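Local coordinates for 2-oxoglutarate (2OG) and Fe(II)-dependent oxygenase superfamily protein (Arabidopsis thaliana, PDB 6KWA), which probably catalyses the irreversible, 2-oxoglutarate-dependent oxidation of the plant hormone indole-3-acetic acid to the inactive 2-oxoindole-3-acetic acid, at residues A127-L130 against A131-Y134; L15-K18 against I19-S23; G212-A215 against T216-S219; A189-S193 against S194-F198. One frame throughout, in Å; residues are numbered along the deposited sequence.

Three contacts lie along helices and one closes a beta hairpin. Interactions 1 and 2 touch, the last two turns of helix 106-133 lying against helix 12-25 with the contact centres about 9 Å apart. Interaction 1 is partly buried, its polar groups largely engaged by neighbours; interaction 2 also turns Q17, K18 and E21 to solvent. Interaction 3 is the short helix 213-218, near the metal ligand D171. Interaction 4 joins strands 187-190 and 197-200, running from buried A189 and F198 to an exposed turn. The helical contacts rest on i to i+4 bonds, and in each a serine hydroxyl donates to a carbonyl three (S133) or four residues back (S23, S219); interaction 4 has cross-strand bonds.

Interaction 1. Residues A127-L130 against A131-Y134; sequences ARKL and AESY
E132 lies one turn beyond R128 on the helix and packs on it from CB to carboxylate. Its CB rests 3.5 Å from K129 O, and CG, placed beside the backbone N (chi1 -68°), comes within 3.3 Å of R128 O. From there the chain runs out straight, and OE2 reaches the aliphatic part of R128, 3.6 Å from R128 CG. The guanidinium does not join it: its plane is turned 75° from the carboxylate, R128 NE stays 5.2 Å from E132 OE2, and the charge pairs with D140 instead. Any attraction between the two charges is probably weak at that distance. OE1 of E132 is held by N16 ND2 of helix 12-25. The bond from E132 N to R128 O, 2.8 Å long, belongs to the helical backbone that brings both onto one side. At the last turn, S133 OG donates to L130 O at 2.9 Å; a small hydroxyl suits a place where the carbonyls run out of helical N-H partners, and the backbone N of Y134 reaches L130 O only weakly. Around this C-terminal end of helix 106-133, K129 and S133 pack on helix 12-25, Y134 OH bonds E24 there, and A131 rests on F141.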
loop_
_atom_site.group_PDB
_atom_site.type_symbol
_atom_site.label_atom_id
_atom_site.label_comp_id
_atom_site.label_asym_id
_atom_site.label_seq_id
_atom_site.Cartn_x
_atom_site.Cartn_y
_atom_site.Cartn_z
ATOM N N ALA A 127 -7.332 -8.550 4.820
ATOM C CA ALA A 127 -6.650 -9.183 5.943
ATOM C C ALA A 127 -7.490 -10.341 6.514
ATOM O O ALA A 127 -6.973 -11.428 6.752
ATOM C CB ALA A 127 -6.368 -8.166 7.018
ATOM N N ARG A 128 -8.777 -10.108 6.715
ATOM C CA ARG A 128 -9.652 -11.160 7.240
ATOM C C ARG A 128 -9.668 -12.316 6.261
ATOM O O ARG A 128 -9.608 -13.483 6.655
ATOM C CB ARG A 128 -11.072 -10.661 7.505
ATOM C CG ARG A 128 -11.968 -11.749 8.166
ATOM C CD ARG A 128 -13.332 -11.204 8.463
ATOM N NE ARG A 128 -13.229 -10.015 9.311
ATOM C CZ ARG A 128 -13.519 -9.975 10.610
ATOM N NH1 ARG A 128 -14.003 -11.049 11.221
ATOM N NH2 ARG A 128 -13.365 -8.842 11.294
ATOM N N LYS A 129 -9.721 -12.006 4.969
ATOM C CA LYS A 129 -9.755 -13.081 3.985
ATOM C C LYS A 129 -8.489 -13.954 4.040
ATOM O O LYS A 129 -8.558 -15.160 3.815
ATOM C CB LYS A 129 -9.944 -12.529 2.581
ATOM C CG LYS A 129 -11.333 -11.979 2.302
ATOM C CD LYS A 129 -11.468 -11.623 0.832
ATOM C CE LYS A 129 -12.732 -10.792 0.557
ATOM N NZ LYS A 129 -13.922 -11.479 1.039
ATOM N N LEU A 130 -7.332 -13.353 4.294
ATOM C CA LEU A 130 -6.096 -14.133 4.462
ATOM C C LEU A 130 -6.208 -15.071 5.667
ATOM O O LEU A 130 -5.773 -16.209 5.616
ATOM C CB LEU A 130 -4.904 -13.217 4.629
ATOM C CG LEU A 130 -4.307 -12.705 3.324
ATOM C CD1 LEU A 130 -3.419 -11.543 3.684
ATOM C CD2 LEU A 130 -3.490 -13.805 2.648
ATOM N N ALA A 131 -6.737 -14.583 6.778
ATOM C CA ALA A 131 -6.927 -15.476 7.927
ATOM C C ALA A 131 -7.910 -16.592 7.554
ATOM O O ALA A 131 -7.722 -17.760 7.891
ATOM C CB ALA A 131 -7.422 -14.712 9.122
ATOM N N GLU A 132 -8.955 -16.239 6.825
ATOM C CA GLU A 132 -9.924 -17.256 6.438
ATOM C C GLU A 132 -9.330 -18.321 5.510
ATOM O O GLU A 132 -9.700 -19.496 5.570
ATOM C CB GLU A 132 -11.138 -16.592 5.782
ATOM C CG GLU A 132 -11.979 -15.732 6.770
ATOM C CD GLU A 132 -13.143 -15.022 6.085
ATOM O OE1 GLU A 132 -13.233 -15.042 4.827
ATOM O OE2 GLU A 132 -13.994 -14.461 6.803
ATOM N N SER A 133 -8.414 -17.927 4.639
ATOM C CA SER A 133 -7.850 -18.878 3.701
ATOM C C SER A 133 -6.971 -19.897 4.406
ATOM O O SER A 133 -6.642 -20.942 3.850
ATOM C CB SER A 133 -7.035 -18.142 2.632
ATOM O OG SER A 133 -5.807 -17.699 3.176
ATOM N N TYR A 134 -6.569 -19.597 5.628
ATOM C CA TYR A 134 -5.806 -20.560 6.407
ATOM C C TYR A 134 -6.667 -21.325 7.421
ATOM O O TYR A 134 -6.155 -22.200 8.134
ATOM C CB TYR A 134 -4.660 -19.845 7.151
ATOM C CG TYR A 134 -3.500 -19.434 6.261
ATOM C CD1 TYR A 134 -2.647 -20.380 5.732
ATOM C CD2 TYR A 134 -3.274 -18.093 5.947
ATOM C CE1 TYR A 134 -1.576 -20.010 4.898
ATOM C CE2 TYR A 134 -2.222 -17.709 5.109
ATOM C CZ TYR A 134 -1.376 -18.664 4.588
ATOM O OH TYR A 134 -0.317 -18.303 3.765
#

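Interaction 2. Residues L15-K18 against I19-S23; sequences LNQK and IREAS
This is an i to i+4 contact in the middle of helix 12-25, the helix of the beta-alpha-beta unit that links strands 4-6 and 28-32, and it has three sides. On the apolar one L15 CD1 lies 4.0 Å from I19 CD1. L15 reaches it because its CG stands anti to the backbone N (chi1 179°), while I19 sends CG1 back along the helix to within 3.5 Å of L15 O. Aliphatic residues suit this side, since both pack on I5 of strand 4-6, as A22 does. N16 and R20 form a polar side that bonds E132 and S133 of helix 106-133. On the solvent side Q17 and E21 lie against each other across one turn, without a hydrogen bond: E21 OE2 is 3.3 Å from Q17 CG, with the amide and carboxylate planes 34° apart. Farther on, I19 O accepts both S23 N and S23 OG, the hydroxyl from above the carbonyl plane, so the polar tip of buried S23 is satisfied within its own helix. The chemistry thus follows the surroundings: apolar contact seats the helix on its strands, hydrogen bonds join it to helix 106-133, and Q17, K18 and E21 suit solvent.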
loop_
_atom_site.group_PDB
_atom_site.type_symbol
_atom_site.label_atom_id
_atom_site.label_comp_id
_atom_site.label_asym_id
_atom_site.label_seq_id
_atom_site.Cartn_x
_atom_site.Cartn_y
_atom_site.Cartn_z
ATOM N N LEU A 15 -12.263 -17.743 -3.742
ATOM C CA LEU A 15 -11.702 -16.406 -3.582
ATOM C C LEU A 15 -10.555 -16.385 -2.576
ATOM O O LEU A 15 -9.460 -15.913 -2.876
ATOM C CB LEU A 15 -12.803 -15.429 -3.145
ATOM C CG LEU A 15 -12.318 -14.005 -2.918
ATOM C CD1 LEU A 15 -11.571 -13.587 -4.141
ATOM C CD2 LEU A 15 -13.522 -13.081 -2.664
ATOM N N ASN A 16 -10.817 -16.866 -1.369
ATOM C CA ASN A 16 -9.787 -16.928 -0.329
ATOM C C ASN A 16 -8.575 -17.743 -0.741
ATOM O O ASN A 16 -7.447 -17.401 -0.408
ATOM C CB ASN A 16 -10.393 -17.487 0.948
ATOM C CG ASN A 16 -11.405 -16.546 1.542
ATOM O OD1 ASN A 16 -11.590 -15.436 1.031
ATOM N ND2 ASN A 16 -12.137 -17.005 2.557
ATOM N N GLN A 17 -8.800 -18.840 -1.454
ATOM C CA GLN A 17 -7.679 -19.653 -1.881
ATOM C C GLN A 17 -6.852 -18.918 -2.928
ATOM O O GLN A 17 -5.617 -18.985 -2.914
ATOM C CB GLN A 17 -8.154 -20.985 -2.421
ATOM C CG GLN A 17 -7.144 -21.619 -3.325
ATOM C CD GLN A 17 -7.334 -23.093 -3.401
ATOM O OE1 GLN A 17 -7.401 -23.767 -2.368
ATOM N NE2 GLN A 17 -7.435 -23.619 -4.621
ATOM N N LYS A 18 -7.523 -18.239 -3.852
ATOM C CA LYS A 18 -6.792 -17.446 -4.838
ATOM C C LYS A 18 -5.991 -16.354 -4.143
ATOM O O LYS A 18 -4.872 -16.080 -4.535
ATOM C CB LYS A 18 -7.745 -16.834 -5.880
ATOM C CG LYS A 18 -8.048 -17.770 -7.050
ATOM C CD LYS A 18 -9.205 -17.234 -7.892
ATOM C CE LYS A 18 -9.486 -18.121 -9.093
ATOM N NZ LYS A 18 -10.583 -17.529 -9.942
ATOM N N ILE A 19 -6.559 -15.715 -3.123
ATOM C CA ILE A 19 -5.814 -14.686 -2.416
ATOM C C ILE A 19 -4.576 -15.304 -1.759
ATOM O O ILE A 19 -3.435 -14.827 -1.935
ATOM C CB ILE A 19 -6.700 -13.977 -1.394
ATOM C CG1 ILE A 19 -7.622 -13.010 -2.142
ATOM C CG2 ILE A 19 -5.844 -13.205 -0.363
ATOM C CD1 ILE A 19 -8.863 -12.549 -1.355
ATOM N N ARG A 20 -4.788 -16.386 -1.038
ATOM C CA ARG A 20 -3.705 -17.029 -0.327
ATOM C C ARG A 20 -2.573 -17.463 -1.276
ATOM O O ARG A 20 -1.409 -17.255 -0.986
ATOM C CB ARG A 20 -4.229 -18.242 0.414
ATOM C CG ARG A 20 -3.130 -19.142 0.955
ATOM C CD ARG A 20 -3.751 -20.267 1.811
ATOM N NE ARG A 20 -2.786 -21.328 2.068
ATOM C CZ ARG A 20 -3.057 -22.419 2.774
ATOM N NH1 ARG A 20 -4.265 -22.600 3.276
ATOM N NH2 ARG A 20 -2.128 -23.325 2.977
ATOM N N GLU A 21 -2.902 -18.013 -2.435
ATOM C CA GLU A 21 -1.845 -18.571 -3.260
ATOM C C GLU A 21 -1.092 -17.480 -3.988
ATOM O O GLU A 21 0.125 -17.591 -4.175
ATOM C CB GLU A 21 -2.397 -19.577 -4.284
ATOM C CG GLU A 21 -2.519 -20.991 -3.725
ATOM C CD GLU A 21 -3.480 -21.877 -4.503
ATOM O OE1 GLU A 21 -3.576 -21.738 -5.749
ATOM O OE2 GLU A 21 -4.096 -22.758 -3.867
ATOM N N ALA A 22 -1.789 -16.410 -4.349
ATOM C CA ALA A 22 -1.109 -15.231 -4.867
ATOM C C ALA A 22 -0.117 -14.696 -3.849
ATOM O O ALA A 22 1.062 -14.456 -4.160
ATOM C CB ALA A 22 -2.128 -14.152 -5.224
ATOM N N SER A 23 -0.589 -14.575 -2.614
ATOM C CA SER A 23 0.195 -13.977 -1.544
ATOM C C SER A 23 1.390 -14.822 -1.115
ATOM O O SER A 23 2.395 -14.300 -0.668
ATOM C CB SER A 23 -0.709 -13.756 -0.341
ATOM O OG SER A 23 -1.738 -12.828 -0.642
#

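Interaction 3. Residues G212-A215 against T216-S219; sequences GDMA and TIWS
From G212 at the N-cap, the backbone makes a short helix whose first i to i+4 bond, T216 N to G212 O, is weak at 3.5 Å, whereas W218 N to M214 O has tightened to 3.0 Å. I217 turns CG1 back beside its own N (chi1 -65°), 3.4 Å from D213 O; the CD1 methyl lies 4.4 Å from M214 SD, a loose apolar touch. W218 CB sits 3.2 Å from M214 O, but with CG anti to the backbone N (chi1 177°) the indole leaves the helix to stack on F141 and meet F174 and F259 edge-to-face. A large flat side chain suits this buried spot among rings. S219 is the first residue past the helix. Its OG, held between N and carbonyl carbon (chi1 63°), donates to A215 O at 2.8 Å, while S219 N reaches the same oxygen from the opposite face of the carbonyl plane. The hydroxyl also bonds L223 N. At the start, D213 OD1 takes bonds from N225 and T170, beside the metal ligand D171. Hydrogen bonds of D213, T216 and S219 thus tie the helix to the loops around it, while W218 is its large buried anchor and I217 lies at the surface.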
loop_
_atom_site.group_PDB
_atom_site.type_symbol
_atom_site.label_atom_id
_atom_site.label_comp_id
_atom_site.label_asym_id
_atom_site.label_seq_id
_atom_site.Cartn_x
_atom_site.Cartn_y
_atom_site.Cartn_z
ATOM N N GLY A 212 3.909 -7.239 3.017
ATOM C CA GLY A 212 5.177 -6.731 3.515
ATOM C C GLY A 212 5.811 -7.608 4.597
ATOM O O GLY A 212 5.335 -8.725 4.891
ATOM N N ASP A 213 6.878 -7.097 5.207
ATOM C CA ASP A 213 7.650 -7.844 6.215
ATOM C C ASP A 213 6.792 -8.395 7.355
ATOM O O ASP A 213 6.999 -9.508 7.808
ATOM C CB ASP A 213 8.757 -6.951 6.788
ATOM C CG ASP A 213 9.856 -6.605 5.753
ATOM O OD1 ASP A 213 10.024 -7.334 4.732
ATOM O OD2 ASP A 213 10.548 -5.577 5.973
ATOM N N MET A 214 5.797 -7.635 7.791
ATOM C CA MET A 214 4.957 -8.060 8.906
ATOM C C MET A 214 4.119 -9.268 8.561
ATOM O O MET A 214 3.755 -10.039 9.444
ATOM C CB MET A 214 4.054 -6.925 9.336
ATOM C CG MET A 214 3.677 -6.912 10.783
ATOM S SD MET A 214 5.105 -6.723 11.879
ATOM C CE MET A 214 6.092 -5.492 11.027
ATOM N N ALA A 215 3.813 -9.444 7.280
ATOM C CA ALA A 215 2.974 -10.559 6.883
ATOM C C ALA A 215 3.775 -11.867 6.878
ATOM O O ALA A 215 3.265 -12.924 7.254
ATOM C CB ALA A 215 2.336 -10.293 5.514
ATOM N N THR A 216 5.034 -11.787 6.464
ATOM C CA THR A 216 5.919 -12.935 6.484
ATOM C C THR A 216 6.160 -13.385 7.925
ATOM O O THR A 216 6.095 -14.571 8.226
ATOM C CB THR A 216 7.272 -12.617 5.796
ATOM O OG1 THR A 216 7.024 -12.090 4.486
ATOM C CG2 THR A 216 8.143 -13.875 5.679
ATOM N N ILE A 217 6.394 -12.434 8.818
ATOM C CA ILE A 217 6.596 -12.745 10.231
ATOM C C ILE A 217 5.344 -13.401 10.802
ATOM O O ILE A 217 5.406 -14.472 11.397
ATOM C CB ILE A 217 6.907 -11.481 11.043
ATOM C CG1 ILE A 217 8.244 -10.879 10.612
ATOM C CG2 ILE A 217 6.872 -11.769 12.533
ATOM C CD1 ILE A 217 8.448 -9.460 11.144
ATOM N N TRP A 218 4.198 -12.775 10.566
ATOM C CA TRP A 218 2.930 -13.256 11.088
ATOM C C TRP A 218 2.563 -14.670 10.616
ATOM O O TRP A 218 2.047 -15.473 11.384
ATOM C CB TRP A 218 1.844 -12.275 10.687
ATOM C CG TRP A 218 0.451 -12.632 11.079
ATOM C CD1 TRP A 218 -0.156 -12.381 12.274
ATOM C CD2 TRP A 218 -0.532 -13.268 10.250
ATOM N NE1 TRP A 218 -1.463 -12.822 12.238
ATOM C CE2 TRP A 218 -1.712 -13.376 11.011
ATOM C CE3 TRP A 218 -0.525 -13.745 8.932
ATOM C CZ2 TRP A 218 -2.877 -13.944 10.507
ATOM C CZ3 TRP A 218 -1.683 -14.312 8.425
ATOM C CH2 TRP A 218 -2.847 -14.412 9.218
ATOM N N SER A 219 2.835 -14.976 9.358
ATOM C CA SER A 219 2.492 -16.281 8.818
ATOM C C SER A 219 3.666 -17.265 8.895
ATOM O O SER A 219 3.679 -18.293 8.204
ATOM C CB SER A 219 2.051 -16.140 7.383
ATOM O OG SER A 219 3.128 -15.645 6.605
#

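Interaction 4. Residues A189-S193 against S194-F198; sequences AMDNS and SGTFF
A189 presses its methyl on the ring of F198: A189 CB is 4.1 Å from the ring centroid and 29° off its normal, a CH-pi contact over the face. F198 gets there through an uncommon first torsion, with CG between its backbone N and carbonyl carbon (chi1 60°), which folds the ring back across the neighbouring strand and sets D191 N at the ring edge. A small residue suits position 189, where the partner's ring covers it, and W26 meets that ring edge-to-face. On the sheet's other face M190 and F197 pair. M190 stretches out to SD and bends at its last torsion (chi3 -69°), so that its CE methyl comes 3.5 Å from F197 CZ; the face of that ring also lies near M190 CA, and R229 makes a cation-pi contact with it. These strands form an antiparallel beta hairpin in the minor sheet of the double-stranded beta-helix fold, A189 and F198 being a hydrogen-bonded pair with A189 N to F198 O at 2.9 Å, and M190 with F197 a non-hydrogen-bonded one. The turn is held by D191: its OD1 accepts S193 N at 2.8 Å, an Asx turn, met from above the carboxylate plane, and takes a salt bridge from R25. D191 O receives G195 N, and G195 has a positive phi, easy without a side chain.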
loop_
_atom_site.group_PDB
_atom_site.type_symbol
_atom_site.label_atom_id
_atom_site.label_comp_id
_atom_site.label_asym_id
_atom_site.label_seq_id
_atom_site.Cartn_x
_atom_site.Cartn_y
_atom_site.Cartn_z
ATOM N N ALA A 189 8.434 -6.021 -9.759
ATOM C CA ALA A 189 8.623 -6.862 -8.585
ATOM C C ALA A 189 9.479 -8.062 -8.906
ATOM O O ALA A 189 9.421 -8.601 -10.014
ATOM C CB ALA A 189 7.295 -7.324 -8.030
ATOM N N MET A 190 10.244 -8.502 -7.918
ATOM C CA MET A 190 11.099 -9.652 -8.103
ATOM C C MET A 190 10.354 -10.952 -7.848
ATOM O O MET A 190 9.672 -11.090 -6.835
ATOM C CB MET A 190 12.310 -9.578 -7.177
ATOM C CG MET A 190 13.339 -10.659 -7.461
ATOM S SD MET A 190 14.774 -10.532 -6.381
ATOM C CE MET A 190 15.469 -9.012 -7.015
ATOM N N ASP A 191 10.451 -11.865 -8.806
ATOM C CA ASP A 191 10.122 -13.276 -8.622
ATOM C C ASP A 191 11.240 -13.918 -7.804
ATOM O O ASP A 191 12.382 -13.976 -8.252
ATOM C CB ASP A 191 9.969 -13.968 -9.981
ATOM C CG ASP A 191 9.555 -15.444 -9.878
ATOM O OD1 ASP A 191 9.726 -16.091 -8.818
ATOM O OD2 ASP A 191 9.040 -15.965 -10.891
ATOM N N ASN A 192 10.929 -14.377 -6.598
ATOM C CA ASN A 192 11.947 -14.991 -5.744
ATOM C C ASN A 192 12.481 -16.364 -6.222
ATOM O O ASN A 192 13.442 -16.876 -5.651
ATOM C CB ASN A 192 11.418 -15.130 -4.317
ATOM C CG ASN A 192 11.488 -13.837 -3.544
ATOM O OD1 ASN A 192 12.246 -12.927 -3.893
ATOM N ND2 ASN A 192 10.705 -13.745 -2.480
ATOM N N SER A 193 11.883 -16.958 -7.256
ATOM C CA SER A 193 12.322 -18.281 -7.697
ATOM C C SER A 193 13.235 -18.221 -8.901
ATOM O O SER A 193 13.648 -19.255 -9.420
ATOM C CB SER A 193 11.138 -19.158 -8.079
ATOM O OG SER A 193 10.067 -19.012 -7.178
ATOM N N SER A 194 13.538 -17.018 -9.359
ATOM C CA SER A 194 14.389 -16.868 -10.520
ATOM C C SER A 194 15.217 -15.611 -10.414
ATOM O O SER A 194 16.276 -15.482 -11.028
ATOM C CB SER A 194 13.533 -16.828 -11.774
ATOM O OG SER A 194 12.738 -15.665 -11.731
ATOM N N GLY A 195 14.728 -14.675 -9.614
ATOM C CA GLY A 195 15.348 -13.372 -9.538
ATOM C C GLY A 195 14.909 -12.495 -10.700
ATOM O O GLY A 195 15.230 -11.308 -10.718
ATOM N N THR A 196 14.169 -13.047 -11.662
ATOM C CA THR A 196 13.669 -12.215 -12.761
ATOM C C THR A 196 12.568 -11.267 -12.270
ATOM O O THR A 196 11.886 -11.535 -11.269
ATOM C CB THR A 196 13.118 -13.043 -13.953
ATOM O OG1 THR A 196 12.901 -12.170 -15.068
ATOM C CG2 THR A 196 11.793 -13.697 -13.626
ATOM N N PHE A 197 12.409 -10.159 -12.989
ATOM C CA PHE A 197 11.420 -9.136 -12.671
ATOM C C PHE A 197 10.209 -9.207 -13.567
ATOM O O PHE A 197 10.328 -9.499 -14.755
ATOM C CB PHE A 197 12.027 -7.744 -12.792
ATOM C CG PHE A 197 12.878 -7.371 -11.641
ATOM C CD1 PHE A 197 12.334 -6.699 -10.563
ATOM C CD2 PHE A 197 14.213 -7.719 -11.613
ATOM C CE1 PHE A 197 13.117 -6.358 -9.484
ATOM C CE2 PHE A 197 15.007 -7.381 -10.537
ATOM C CZ PHE A 197 14.462 -6.698 -9.471
ATOM N N PHE A 198 9.041 -8.943 -12.987
ATOM C CA PHE A 198 7.821 -8.826 -13.765
ATOM C C PHE A 198 7.199 -7.464 -13.432
ATOM O O PHE A 198 7.467 -6.908 -12.357
ATOM C CB PHE A 198 6.871 -9.992 -13.480
ATOM C CG PHE A 198 6.453 -10.103 -12.045
ATOM C CD1 PHE A 198 5.282 -9.503 -11.607
ATOM C CD2 PHE A 198 7.222 -10.818 -11.137
ATOM C CE1 PHE A 198 4.885 -9.614 -10.275
ATOM C CE2 PHE A 198 6.842 -10.936 -9.818
ATOM C CZ PHE A 198 5.671 -10.325 -9.377
#